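Local coordinates for protein putative mandelate racemase (Zymomonas mobilis, PDB 2OX4) that binds magnesium and probably acts as a lyase, perhaps a dehydratase, of the mandelate racemase group within the enolase superfamily, at residues Ile10-Thr15 / Ala50-Leu55; Lys56-Leu61 / Ser96-Ala101; Asp66-Glu71 / Gly107-Leu112; Ala72-Leu77 / Gly296-Lys301. All coordinates share one frame; numbering follows the deposited sequence.

Contact 1: Ile10-Thr15 / Ala50-Leu55; sequences IFHVHT and AAAGIL
H12 NE2 makes a hydrogen bond to O3 of a glycerol, probably from the crystallisation liquor, while CB and ND1 of the same side chain lean on A52. H12 CB lies 4.0 Å from A52 CB. CG of H12 is anti to the backbone N (chi1 -174°), and this brings ND1 to 4.1 Å from A52 CB. The imidazole meets this methyl obliquely.
Two residues earlier, I10 packs on L55. Its CD1 reaches 3.8 Å from L55 CB and 3.6 Å from L55 C. The other branch also counts, with I10 CG2 3.9 Å from L55 CD1. The two side chains cross obliquely.
Strand 5-13 belongs to the antiparallel sheet of the N-terminal capping domain, and helix 48-62 packs on it. The strand and helix segments run antiparallel at 175°, with their axes 8.9 Å apart. I24 on the next strand also touches H12 and L55.
An alanine at I10 would probably open a gap beside L55, because both branches that reach the leucine would be missing. Dispersion between carbons thus joins strand to helix, and H12 NE2 finds a partner in this crystal in that glycerol.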
loop_
_atom_site.group_PDB
_atom_site.type_symbol
_atom_site.label_atom_id
_atom_site.label_comp_id
_atom_site.label_asym_id
_atom_site.label_seq_id
_atom_site.Cartn_x
_atom_site.Cartn_y
_atom_site.Cartn_z
ATOM N N ILE C 10 6.634 2.921 -48.785
ATOM C CA ILE C 10 6.230 3.836 -47.712
ATOM C C ILE C 10 5.973 5.215 -48.300
ATOM O O ILE C 10 6.819 5.754 -49.006
ATOM C CB ILE C 10 7.305 3.918 -46.587
ATOM C CG1 ILE C 10 7.553 2.532 -45.991
ATOM C CG2 ILE C 10 6.883 4.904 -45.490
ATOM C CD1 ILE C 10 9.005 2.297 -45.655
ATOM N N PHE C 11 4.802 5.771 -47.999
ATOM C CA PHE C 11 4.371 7.049 -48.565
ATOM C C PHE C 11 4.229 8.060 -47.440
ATOM O O PHE C 11 3.300 7.969 -46.641
ATOM C CB PHE C 11 3.001 6.890 -49.246
ATOM C CG PHE C 11 2.963 5.828 -50.310
ATOM C CD1 PHE C 11 2.705 4.496 -49.984
ATOM C CD2 PHE C 11 3.155 6.163 -51.645
ATOM C CE1 PHE C 11 2.670 3.513 -50.959
ATOM C CE2 PHE C 11 3.122 5.188 -52.630
ATOM C CZ PHE C 11 2.872 3.861 -52.296
ATOM N N HIS C 12 5.149 9.015 -47.371
ATOM C CA HIS C 12 4.996 10.118 -46.438
ATOM C C HIS C 12 4.346 11.274 -47.228
ATOM O O HIS C 12 5.019 12.005 -47.972
ATOM C CB HIS C 12 6.348 10.506 -45.814
ATOM C CG HIS C 12 6.246 11.538 -44.731
ATOM N ND1 HIS C 12 7.349 12.196 -44.224
ATOM C CD2 HIS C 12 5.174 12.027 -44.058
ATOM C CE1 HIS C 12 6.961 13.047 -43.289
ATOM N NE2 HIS C 12 5.648 12.965 -43.168
ATOM N N VAL C 13 3.027 11.377 -47.098
ATOM C CA VAL C 13 2.204 12.218 -47.984
ATOM C C VAL C 13 2.592 13.679 -47.780
ATOM O O VAL C 13 2.812 14.114 -46.641
ATOM C CB VAL C 13 0.685 12.024 -47.717
ATOM C CG1 VAL C 13 -0.153 12.968 -48.607
ATOM C CG2 VAL C 13 0.282 10.581 -47.979
ATOM N N HIS C 14 2.720 14.421 -48.885
ATOM C CA HIS C 14 3.060 15.842 -48.826
ATOM C C HIS C 14 2.012 16.654 -48.070
ATOM O O HIS C 14 0.850 16.246 -47.979
ATOM C CB HIS C 14 3.244 16.399 -50.243
ATOM C CG HIS C 14 4.418 15.822 -50.973
ATOM N ND1 HIS C 14 4.519 15.841 -52.349
ATOM C CD2 HIS C 14 5.542 15.215 -50.521
ATOM C CE1 HIS C 14 5.655 15.267 -52.712
ATOM N NE2 HIS C 14 6.295 14.881 -51.621
ATOM N N THR C 15 2.431 17.797 -47.529
ATOM C CA THR C 15 1.572 18.623 -46.668
ATOM C C THR C 15 0.154 18.753 -47.213
ATOM O O THR C 15 -0.046 19.169 -48.355
ATOM C CB THR C 15 2.178 20.018 -46.459
ATOM O OG1 THR C 15 3.516 19.872 -45.987
ATOM C CG2 THR C 15 1.368 20.827 -45.444
ATOM N N ALA C 50 9.870 10.826 -38.700
ATOM C CA ALA C 50 10.383 9.758 -37.842
ATOM C C ALA C 50 9.575 8.473 -38.074
ATOM O O ALA C 50 10.137 7.387 -38.098
ATOM C CB ALA C 50 10.332 10.183 -36.379
ATOM N N ALA C 51 8.262 8.615 -38.253
ATOM C CA ALA C 51 7.408 7.493 -38.639
ATOM C C ALA C 51 7.820 6.899 -40.001
ATOM O O ALA C 51 7.933 5.681 -40.143
ATOM C CB ALA C 51 5.922 7.915 -38.642
ATOM N N ALA C 52 8.085 7.754 -40.991
ATOM C CA ALA C 52 8.539 7.252 -42.287
ATOM C C ALA C 52 9.868 6.503 -42.142
ATOM O O ALA C 52 10.072 5.458 -42.766
ATOM C CB ALA C 52 8.648 8.396 -43.303
ATOM N N GLY C 53 10.756 7.033 -41.293
ATOM C CA GLY C 53 12.067 6.438 -41.063
ATOM C C GLY C 53 12.007 5.116 -40.314
ATOM O O GLY C 53 12.728 4.176 -40.657
ATOM N N ILE C 54 11.146 5.026 -39.299
ATOM C CA ILE C 54 10.990 3.747 -38.588
ATOM C C ILE C 54 10.464 2.637 -39.502
ATOM O O ILE C 54 10.894 1.475 -39.398
ATOM C CB ILE C 54 10.184 3.844 -37.248
ATOM C CG1 ILE C 54 10.521 2.663 -36.321
ATOM C CG2 ILE C 54 8.666 3.854 -37.488
ATOM C CD1 ILE C 54 11.893 2.698 -35.710
ATOM N N LEU C 55 9.551 2.995 -40.409
ATOM C CA LEU C 55 8.985 2.005 -41.326
ATOM C C LEU C 55 10.062 1.495 -42.278
ATOM O O LEU C 55 10.167 0.286 -42.520
ATOM C CB LEU C 55 7.798 2.593 -42.093
ATOM C CG LEU C 55 6.559 2.853 -41.231
ATOM C CD1 LEU C 55 5.537 3.645 -42.035
ATOM C CD2 LEU C 55 5.955 1.525 -40.764
#

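Contact 2: Lys56-Leu61 / Ser96-Ala101; sequences KDYAAL and SAFDIA
F98 reaches across from helix 89-110 to Y58 and A59 on helix 48-62. Both helices belong to the capping domain of the enolase superfamily, which packs its helices on an antiparallel sheet. The tight part is a single pair, F98 CE1 and Y58 CB, 3.7 Å apart. The contact with A59 is looser: F98 CZ sits 4.2 Å from A59 CA and 4.3 Å from A59 CB. Y58 CB and A59 CA lie obliquely to the F98 ring. F98 CG is anti to its carbonyl carbon (chi1 -79°), a torsion that places CE1 at Y58 CB and CZ at A59. F98 CD1 lies at the edge of the Y58 ring, near its plane. V26 and V28 of strand 24-30 and L62 also touch F98, so the phenyl is buried.
Away from F98, helix 48-62 turns to solvent at A60 and to the second subunit at K56 and D57, which bond to S49 there.
Y58 starts toward F98, but its ring turns from F98 toward I91, and Y58 OH is hydrogen-bonded to I91 O.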
loop_
_atom_site.group_PDB
_atom_site.type_symbol
_atom_site.label_atom_id
_atom_site.label_comp_id
_atom_site.label_asym_id
_atom_site.label_seq_id
_atom_site.Cartn_x
_atom_site.Cartn_y
_atom_site.Cartn_z
ATOM N N LYS C 56 10.898 2.415 -42.758
ATOM C CA LYS C 56 12.037 2.059 -43.598
ATOM C C LYS C 56 12.992 1.101 -42.874
ATOM O O LYS C 56 13.458 0.120 -43.453
ATOM C CB LYS C 56 12.762 3.331 -44.066
ATOM C CG LYS C 56 14.070 3.104 -44.827
ATOM C CD LYS C 56 14.756 4.429 -45.162
ATOM C CE LYS C 56 16.238 4.211 -45.462
ATOM N NZ LYS C 56 17.162 4.714 -44.384
ATOM N N ASP C 57 13.269 1.370 -41.600
ATOM C CA ASP C 57 14.216 0.528 -40.865
ATOM C C ASP C 57 13.652 -0.861 -40.572
ATOM O O ASP C 57 14.356 -1.870 -40.724
ATOM C CB ASP C 57 14.642 1.216 -39.575
ATOM C CG ASP C 57 15.633 2.348 -39.825
ATOM O OD1 ASP C 57 16.189 2.447 -40.941
ATOM O OD2 ASP C 57 15.842 3.151 -38.907
ATOM N N TYR C 58 12.386 -0.909 -40.170
ATOM C CA TYR C 58 11.738 -2.196 -39.874
ATOM C C TYR C 58 11.592 -3.045 -41.129
ATOM O O TYR C 58 11.609 -4.278 -41.051
ATOM C CB TYR C 58 10.355 -2.019 -39.249
ATOM C CG TYR C 58 10.329 -1.520 -37.815
ATOM C CD1 TYR C 58 9.115 -1.187 -37.204
ATOM C CD2 TYR C 58 11.503 -1.378 -37.068
ATOM C CE1 TYR C 58 9.062 -0.731 -35.890
ATOM C CE2 TYR C 58 11.457 -0.913 -35.759
ATOM C CZ TYR C 58 10.241 -0.597 -35.176
ATOM O OH TYR C 58 10.196 -0.134 -33.876
ATOM N N ALA C 59 11.449 -2.377 -42.274
ATOM C CA ALA C 59 11.203 -3.052 -43.562
ATOM C C ALA C 59 12.279 -4.090 -43.857
ATOM O O ALA C 59 11.979 -5.182 -44.351
ATOM C CB ALA C 59 11.100 -2.030 -44.716
ATOM N N ALA C 60 13.524 -3.771 -43.500
ATOM C CA ALA C 60 14.631 -4.716 -43.647
ATOM C C ALA C 60 14.436 -6.054 -42.927
ATOM O O ALA C 60 14.918 -7.081 -43.392
ATOM C CB ALA C 60 15.949 -4.071 -43.241
ATOM N N LEU C 61 13.724 -6.042 -41.802
ATOM C CA LEU C 61 13.491 -7.253 -41.018
ATOM C C LEU C 61 12.299 -8.048 -41.541
ATOM O O LEU C 61 12.083 -9.192 -41.128
ATOM C CB LEU C 61 13.260 -6.904 -39.539
ATOM C CG LEU C 61 14.475 -6.683 -38.618
ATOM C CD1 LEU C 61 15.466 -5.659 -39.162
ATOM C CD2 LEU C 61 14.001 -6.272 -37.238
ATOM N N SER C 96 2.758 -0.906 -35.574
ATOM C CA SER C 96 1.320 -0.750 -35.835
ATOM C C SER C 96 1.020 -0.798 -37.329
ATOM O O SER C 96 0.114 -1.520 -37.759
ATOM C CB SER C 96 0.814 0.590 -35.304
ATOM O OG SER C 96 0.974 0.708 -33.900
ATOM N N ALA C 97 1.765 -0.013 -38.110
ATOM C CA ALA C 97 1.409 0.177 -39.519
ATOM C C ALA C 97 1.578 -1.127 -40.277
ATOM O O ALA C 97 0.700 -1.535 -41.053
ATOM C CB ALA C 97 2.217 1.313 -40.154
ATOM N N PHE C 98 2.684 -1.814 -40.012
ATOM C CA PHE C 98 2.918 -3.122 -40.587
ATOM C C PHE C 98 1.851 -4.134 -40.184
ATOM O O PHE C 98 1.325 -4.859 -41.033
ATOM C CB PHE C 98 4.336 -3.606 -40.254
ATOM C CG PHE C 98 5.386 -2.981 -41.125
ATOM C CD1 PHE C 98 6.356 -2.153 -40.589
ATOM C CD2 PHE C 98 5.373 -3.205 -42.503
ATOM C CE1 PHE C 98 7.328 -1.582 -41.414
ATOM C CE2 PHE C 98 6.345 -2.636 -43.333
ATOM C CZ PHE C 98 7.313 -1.822 -42.790
ATOM N N ASP C 99 1.498 -4.148 -38.903
ATOM C CA ASP C 99 0.500 -5.092 -38.402
ATOM C C ASP C 99 -0.846 -4.933 -39.126
ATOM O O ASP C 99 -1.452 -5.919 -39.538
ATOM C CB ASP C 99 0.361 -4.981 -36.874
ATOM C CG ASP C 99 -0.562 -6.034 -36.303
ATOM O OD1 ASP C 99 -0.109 -7.176 -36.063
ATOM O OD2 ASP C 99 -1.741 -5.704 -36.112
ATOM N N ILE C 100 -1.275 -3.684 -39.323
ATOM C CA ILE C 100 -2.519 -3.399 -40.044
ATOM C C ILE C 100 -2.447 -3.988 -41.477
ATOM O O ILE C 100 -3.378 -4.677 -41.925
ATOM C CB ILE C 100 -2.833 -1.873 -40.060
ATOM C CG1 ILE C 100 -3.136 -1.367 -38.636
ATOM C CG2 ILE C 100 -4.044 -1.566 -40.992
ATOM C CD1 ILE C 100 -3.060 0.180 -38.477
ATOM N N ALA C 101 -1.333 -3.749 -42.165
ATOM C CA ALA C 101 -1.144 -4.268 -43.534
ATOM C C ALA C 101 -1.136 -5.810 -43.581
ATOM O O ALA C 101 -1.672 -6.417 -44.522
ATOM C CB ALA C 101 0.123 -3.713 -44.133
#

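Contact 3: Asp66-Glu71 / Gly107-Leu112; sequences DPFNTE and GKALNL
F68 lies in a type I turn from D66 to N69 and faces A109 and L110 in the last turn of helix 89-110, with F68 CA and A109 CA 9.7 Å apart. N69 N bonds to D66 O at 2.9 Å and closes the turn. D66 OD1 also accepts from F68 N at 3.0 Å, which makes an Asx turn. This bond is fairly straight (162°), but the N-H comes from above the carboxylate plane, 49° out of it. It helps to fix the backbone from which the phenyl projects.
The phenyl meets its partners at the edge. F68 CE1 is 3.9 Å from A109 CB, which lies in the ring plane. F68 CE2 is 4.0 Å from L110 CD1, also near that plane. Between them, F68 CZ lies 4.0 Å from A109 CB and 4.1 Å from L110 CG. F68 and L110 approach from opposite directions. The ring rim therefore sits against a methyl and an isobutyl group.
The helix ends here in a Schellman motif. N111 has positive phi (55°), and L112 N bonds back to G107 O at 2.8 Å. G107 suits this fold, since a side chain there would run into L112 O.
L110 also packs on L112 of the third subunit. P67 rests on F102 and I105 of helix 89-110, and T70 touches F102 and W103. The turn thus leads into helix 70-79 alongside helix 89-110, and T70 and E71 touch T298 of helix 296-309.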
loop_
_atom_site.group_PDB
_atom_site.type_symbol
_atom_site.label_atom_id
_atom_site.label_comp_id
_atom_site.label_asym_id
_atom_site.label_seq_id
_atom_site.Cartn_x
_atom_site.Cartn_y
_atom_site.Cartn_z
ATOM N N ASP C 66 6.402 -14.295 -43.597
ATOM C CA ASP C 66 5.028 -14.696 -43.862
ATOM C C ASP C 66 4.084 -13.784 -43.078
ATOM O O ASP C 66 4.051 -13.832 -41.841
ATOM C CB ASP C 66 4.833 -16.141 -43.402
ATOM C CG ASP C 66 3.466 -16.711 -43.765
ATOM O OD1 ASP C 66 2.544 -15.960 -44.136
ATOM O OD2 ASP C 66 3.321 -17.947 -43.690
ATOM N N PRO C 67 3.292 -12.968 -43.794
ATOM C CA PRO C 67 2.359 -12.030 -43.153
ATOM C C PRO C 67 1.269 -12.677 -42.276
ATOM O O PRO C 67 0.609 -11.974 -41.516
ATOM C CB PRO C 67 1.740 -11.278 -44.339
ATOM C CG PRO C 67 1.958 -12.169 -45.519
ATOM C CD PRO C 67 3.238 -12.883 -45.268
ATOM N N PHE C 68 1.074 -13.993 -42.382
ATOM C CA PHE C 68 0.201 -14.717 -41.450
ATOM C C PHE C 68 0.780 -14.859 -40.043
ATOM O O PHE C 68 0.035 -15.084 -39.088
ATOM C CB PHE C 68 -0.207 -16.090 -41.993
ATOM C CG PHE C 68 -1.451 -16.036 -42.837
ATOM C CD1 PHE C 68 -1.412 -15.470 -44.108
ATOM C CD2 PHE C 68 -2.666 -16.489 -42.337
ATOM C CE1 PHE C 68 -2.567 -15.385 -44.886
ATOM C CE2 PHE C 68 -3.826 -16.413 -43.111
ATOM C CZ PHE C 68 -3.767 -15.856 -44.387
ATOM N N ASN C 69 2.100 -14.719 -39.922
ATOM C CA ASN C 69 2.773 -14.871 -38.619
ATOM C C ASN C 69 2.791 -13.561 -37.847
ATOM O O ASN C 69 3.847 -13.065 -37.466
ATOM C CB ASN C 69 4.191 -15.422 -38.808
ATOM C CG ASN C 69 4.185 -16.877 -39.227
ATOM O OD1 ASN C 69 3.230 -17.603 -38.947
ATOM N ND2 ASN C 69 5.240 -17.311 -39.909
ATOM N N THR C 70 1.612 -12.987 -37.632
ATOM C CA THR C 70 1.531 -11.672 -37.002
ATOM C C THR C 70 2.058 -11.676 -35.563
ATOM O O THR C 70 2.697 -10.722 -35.165
ATOM C CB THR C 70 0.121 -11.084 -37.024
ATOM O OG1 THR C 70 -0.835 -12.115 -36.746
ATOM C CG2 THR C 70 -0.175 -10.417 -38.371
ATOM N N GLU C 71 1.822 -12.747 -34.810
ATOM C CA GLU C 71 2.322 -12.815 -33.422
ATOM C C GLU C 71 3.848 -12.824 -33.361
ATOM O O GLU C 71 4.462 -12.042 -32.614
ATOM C CB GLU C 71 1.739 -14.027 -32.670
ATOM C CG GLU C 71 0.258 -13.904 -32.324
ATOM C CD GLU C 71 -0.050 -12.830 -31.262
ATOM O OE1 GLU C 71 0.819 -12.518 -30.416
ATOM O OE2 GLU C 71 -1.179 -12.316 -31.267
ATOM N N GLY C 107 -6.957 -11.035 -44.756
ATOM C CA GLY C 107 -8.332 -10.916 -45.211
ATOM C C GLY C 107 -8.469 -11.130 -46.706
ATOM O O GLY C 107 -9.345 -11.866 -47.162
ATOM N N LYS C 108 -7.577 -10.507 -47.468
ATOM C CA LYS C 108 -7.575 -10.672 -48.916
ATOM C C LYS C 108 -7.272 -12.110 -49.332
ATOM O O LYS C 108 -7.930 -12.656 -50.228
ATOM C CB LYS C 108 -6.598 -9.704 -49.550
ATOM C CG LYS C 108 -7.066 -8.272 -49.535
ATOM C CD LYS C 108 -6.105 -7.444 -50.348
ATOM C CE LYS C 108 -6.380 -5.969 -50.176
ATOM N NZ LYS C 108 -5.410 -5.212 -51.016
ATOM N N ALA C 109 -6.304 -12.734 -48.658
ATOM C CA ALA C 109 -5.960 -14.143 -48.905
ATOM C C ALA C 109 -7.129 -15.090 -48.656
ATOM O O ALA C 109 -7.299 -16.072 -49.376
ATOM C CB ALA C 109 -4.736 -14.568 -48.072
ATOM N N LEU C 110 -7.938 -14.782 -47.651
ATOM C CA LEU C 110 -9.019 -15.667 -47.222
ATOM C C LEU C 110 -10.392 -15.238 -47.759
ATOM O O LEU C 110 -11.410 -15.885 -47.461
ATOM C CB LEU C 110 -9.047 -15.768 -45.688
ATOM C CG LEU C 110 -7.761 -16.301 -45.060
ATOM C CD1 LEU C 110 -7.813 -16.180 -43.552
ATOM C CD2 LEU C 110 -7.477 -17.745 -45.506
ATOM N N ASN C 111 -10.401 -14.156 -48.541
ATOM C CA ASN C 111 -11.620 -13.546 -49.074
ATOM C C ASN C 111 -12.613 -13.203 -47.954
ATOM O O ASN C 111 -13.802 -13.564 -47.998
ATOM C CB ASN C 111 -12.263 -14.467 -50.129
ATOM C CG ASN C 111 -13.229 -13.736 -51.024
ATOM O OD1 ASN C 111 -12.992 -12.592 -51.406
ATOM N ND2 ASN C 111 -14.334 -14.386 -51.353
ATOM N N LEU C 112 -12.102 -12.538 -46.921
ATOM C CA LEU C 112 -12.899 -12.211 -45.742
ATOM C C LEU C 112 -12.555 -10.810 -45.283
ATOM O O LEU C 112 -11.388 -10.414 -45.346
ATOM C CB LEU C 112 -12.600 -13.177 -44.590
ATOM C CG LEU C 112 -13.281 -14.548 -44.541
ATOM C CD1 LEU C 112 -12.826 -15.292 -43.287
ATOM C CD2 LEU C 112 -14.793 -14.409 -44.590
#

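Contact 4: Ala72-Leu77 / Gly296-Lys301; sequences AIWEKL and GFTEFK
The W74 indole carries the carboxylate of E299 over one face, with the two planes only 13° apart. OE1 of E299 lies 3.3 Å from W74 CZ2, toward the rim of the ring system. E299 CD is 3.4 Å from the same CZ2. W74 NE1 is hydrogen-bonded to G295 O. T298 CB lies obliquely to the ring, 4.1 Å from W74 CD1, as the two side chains slide past each other in opposite directions. F92 and I95 of helix 89-110 also touch the indole.
The E299 chain bends at chi2 (77°), and this turns the carboxylate nearly parallel to the ring face. An anion over an aromatic face is not favourable by itself. R272 probably offsets this, since it forms a salt bridge with E299 OE2 and a cation-pi contact with W74.
The contact joins two domains. Helix 70-79 belongs to the N-terminal capping domain, and helix 296-309 to the C-terminal barrel of the enolase superfamily. G296 opens the barrel segment with backbone angles that call for glycine.
A leucine in place of W74 would probably leave G295 O without its indole donor and E299 without the flat surface beneath its carboxylate.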
loop_
_atom_site.group_PDB
_atom_site.type_symbol
_atom_site.label_atom_id
_atom_site.label_comp_id
_atom_site.label_asym_id
_atom_site.label_seq_id
_atom_site.Cartn_x
_atom_site.Cartn_y
_atom_site.Cartn_z
ATOM N N ALA C 72 4.459 -13.677 -34.178
ATOM C CA ALA C 72 5.920 -13.804 -34.206
ATOM C C ALA C 72 6.576 -12.531 -34.722
ATOM O O ALA C 72 7.622 -12.120 -34.220
ATOM C CB ALA C 72 6.350 -14.998 -35.066
ATOM N N ILE C 73 5.981 -11.918 -35.741
ATOM C CA ILE C 73 6.566 -10.704 -36.284
ATOM C C ILE C 73 6.470 -9.559 -35.254
ATOM O O ILE C 73 7.428 -8.818 -35.074
ATOM C CB ILE C 73 5.938 -10.296 -37.638
ATOM C CG1 ILE C 73 6.271 -11.338 -38.731
ATOM C CG2 ILE C 73 6.444 -8.901 -38.053
ATOM C CD1 ILE C 73 5.360 -11.236 -39.970
ATOM N N TRP C 74 5.328 -9.436 -34.582
ATOM C CA TRP C 74 5.137 -8.388 -33.575
ATOM C C TRP C 74 6.200 -8.569 -32.503
ATOM O O TRP C 74 6.855 -7.613 -32.117
ATOM C CB TRP C 74 3.742 -8.489 -32.939
ATOM C CG TRP C 74 3.215 -7.183 -32.348
ATOM C CD1 TRP C 74 2.280 -6.336 -32.908
ATOM C CD2 TRP C 74 3.568 -6.605 -31.082
ATOM N NE1 TRP C 74 2.037 -5.266 -32.067
ATOM C CE2 TRP C 74 2.811 -5.411 -30.937
ATOM C CE3 TRP C 74 4.442 -6.985 -30.050
ATOM C CZ2 TRP C 74 2.923 -4.581 -29.809
ATOM C CZ3 TRP C 74 4.549 -6.162 -28.918
ATOM C CH2 TRP C 74 3.796 -4.974 -28.810
ATOM N N GLU C 75 6.392 -9.805 -32.052
ATOM C CA GLU C 75 7.383 -10.078 -31.012
ATOM C C GLU C 75 8.813 -9.842 -31.507
ATOM O O GLU C 75 9.653 -9.377 -30.749
ATOM C CB GLU C 75 7.202 -11.496 -30.449
ATOM C CG GLU C 75 8.147 -11.878 -29.276
ATOM C CD GLU C 75 7.722 -11.334 -27.893
ATOM O OE1 GLU C 75 6.763 -10.537 -27.787
ATOM O OE2 GLU C 75 8.374 -11.714 -26.887
ATOM N N LYS C 76 9.086 -10.171 -32.771
ATOM C CA LYS C 76 10.387 -9.869 -33.391
ATOM C C LYS C 76 10.688 -8.370 -33.423
ATOM O O LYS C 76 11.757 -7.946 -33.002
ATOM C CB LYS C 76 10.444 -10.461 -34.805
ATOM C CG LYS C 76 11.751 -10.233 -35.567
ATOM C CD LYS C 76 11.626 -10.804 -36.985
ATOM C CE LYS C 76 12.818 -10.437 -37.854
ATOM N NZ LYS C 76 12.721 -11.093 -39.198
ATOM N N LEU C 77 9.750 -7.569 -33.917
ATOM C CA LEU C 77 9.893 -6.107 -33.865
ATOM C C LEU C 77 10.034 -5.561 -32.443
ATOM O O LEU C 77 10.745 -4.579 -32.226
ATOM C CB LEU C 77 8.762 -5.411 -34.622
ATOM C CG LEU C 77 8.794 -5.735 -36.128
ATOM C CD1 LEU C 77 7.649 -5.044 -36.867
ATOM C CD2 LEU C 77 10.171 -5.339 -36.763
ATOM N N GLY C 296 -1.174 -1.844 -33.665
ATOM C CA GLY C 296 -1.904 -2.515 -34.755
ATOM C C GLY C 296 -3.117 -3.267 -34.245
ATOM O O GLY C 296 -3.446 -3.194 -33.048
ATOM N N PHE C 297 -3.789 -3.995 -35.139
ATOM C CA PHE C 297 -4.907 -4.875 -34.737
ATOM C C PHE C 297 -4.517 -5.839 -33.608
ATOM O O PHE C 297 -5.294 -6.073 -32.688
ATOM C CB PHE C 297 -5.377 -5.731 -35.913
ATOM C CG PHE C 297 -6.151 -4.976 -36.964
ATOM C CD1 PHE C 297 -5.650 -4.869 -38.260
ATOM C CD2 PHE C 297 -7.400 -4.438 -36.677
ATOM C CE1 PHE C 297 -6.365 -4.213 -39.253
ATOM C CE2 PHE C 297 -8.122 -3.766 -37.668
ATOM C CZ PHE C 297 -7.601 -3.658 -38.951
ATOM N N THR C 298 -3.318 -6.404 -33.717
ATOM C CA THR C 298 -2.848 -7.439 -32.785
ATOM C C THR C 298 -2.848 -6.899 -31.353
ATOM O O THR C 298 -3.382 -7.527 -30.418
ATOM C CB THR C 298 -1.446 -7.934 -33.206
ATOM O OG1 THR C 298 -1.542 -8.568 -34.486
ATOM C CG2 THR C 298 -0.875 -8.942 -32.193
ATOM N N GLU C 299 -2.284 -5.710 -31.191
ATOM C CA GLU C 299 -2.136 -5.128 -29.858
ATOM C C GLU C 299 -3.396 -4.411 -29.390
ATOM O O GLU C 299 -3.727 -4.454 -28.205
ATOM C CB GLU C 299 -0.921 -4.196 -29.809
ATOM C CG GLU C 299 -0.473 -3.822 -28.386
ATOM C CD GLU C 299 0.298 -4.923 -27.678
ATOM O OE1 GLU C 299 0.426 -6.041 -28.214
ATOM O OE2 GLU C 299 0.802 -4.657 -26.563
ATOM N N PHE C 300 -4.099 -3.745 -30.305
ATOM C CA PHE C 300 -5.402 -3.128 -29.977
ATOM C C PHE C 300 -6.304 -4.147 -29.286
ATOM O O PHE C 300 -6.918 -3.852 -28.260
ATOM C CB PHE C 300 -6.104 -2.655 -31.245
ATOM C CG PHE C 300 -7.421 -1.955 -31.005
ATOM C CD1 PHE C 300 -7.481 -0.558 -30.989
ATOM C CD2 PHE C 300 -8.611 -2.677 -30.857
ATOM C CE1 PHE C 300 -8.695 0.105 -30.810
ATOM C CE2 PHE C 300 -9.832 -2.013 -30.643
ATOM C CZ PHE C 300 -9.870 -0.627 -30.628
ATOM N N LYS C 301 -6.378 -5.345 -29.855
ATOM C CA LYS C 301 -7.207 -6.408 -29.302
ATOM C C LYS C 301 -6.773 -6.766 -27.886
ATOM O O LYS C 301 -7.601 -6.884 -26.983
ATOM C CB LYS C 301 -7.157 -7.648 -30.197
ATOM C CG LYS C 301 -8.330 -8.596 -30.010
ATOM C CD LYS C 301 -8.566 -9.436 -31.255
ATOM C CE LYS C 301 -8.900 -10.875 -30.896
ATOM N NZ LYS C 301 -10.121 -10.967 -30.049
#

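Contacts 1 and 2 share helix 48-62, and their centres are 12 Å apart. L55 CD2 lies 3.5 Å from F98 CE1, so the sheet-to-helix packing runs on into the helix pair. Contacts 2 and 3 share helix 89-110. Contacts 3 and 4 share helix 70-79, with centres 13 Å apart. Contact 4 joins this capping-domain group to the barrel. It is tied to contact 2 by D99 OD1 to T298 OG1 (2.5 Å) and L61 O to K76 NZ (2.8 Å), both probable hydrogen bonds. Contacts 1 and 2 touch the second subunit, and contacts 3 and 4 the third. All four lie away from the magnesium site of E215, E241 and E267.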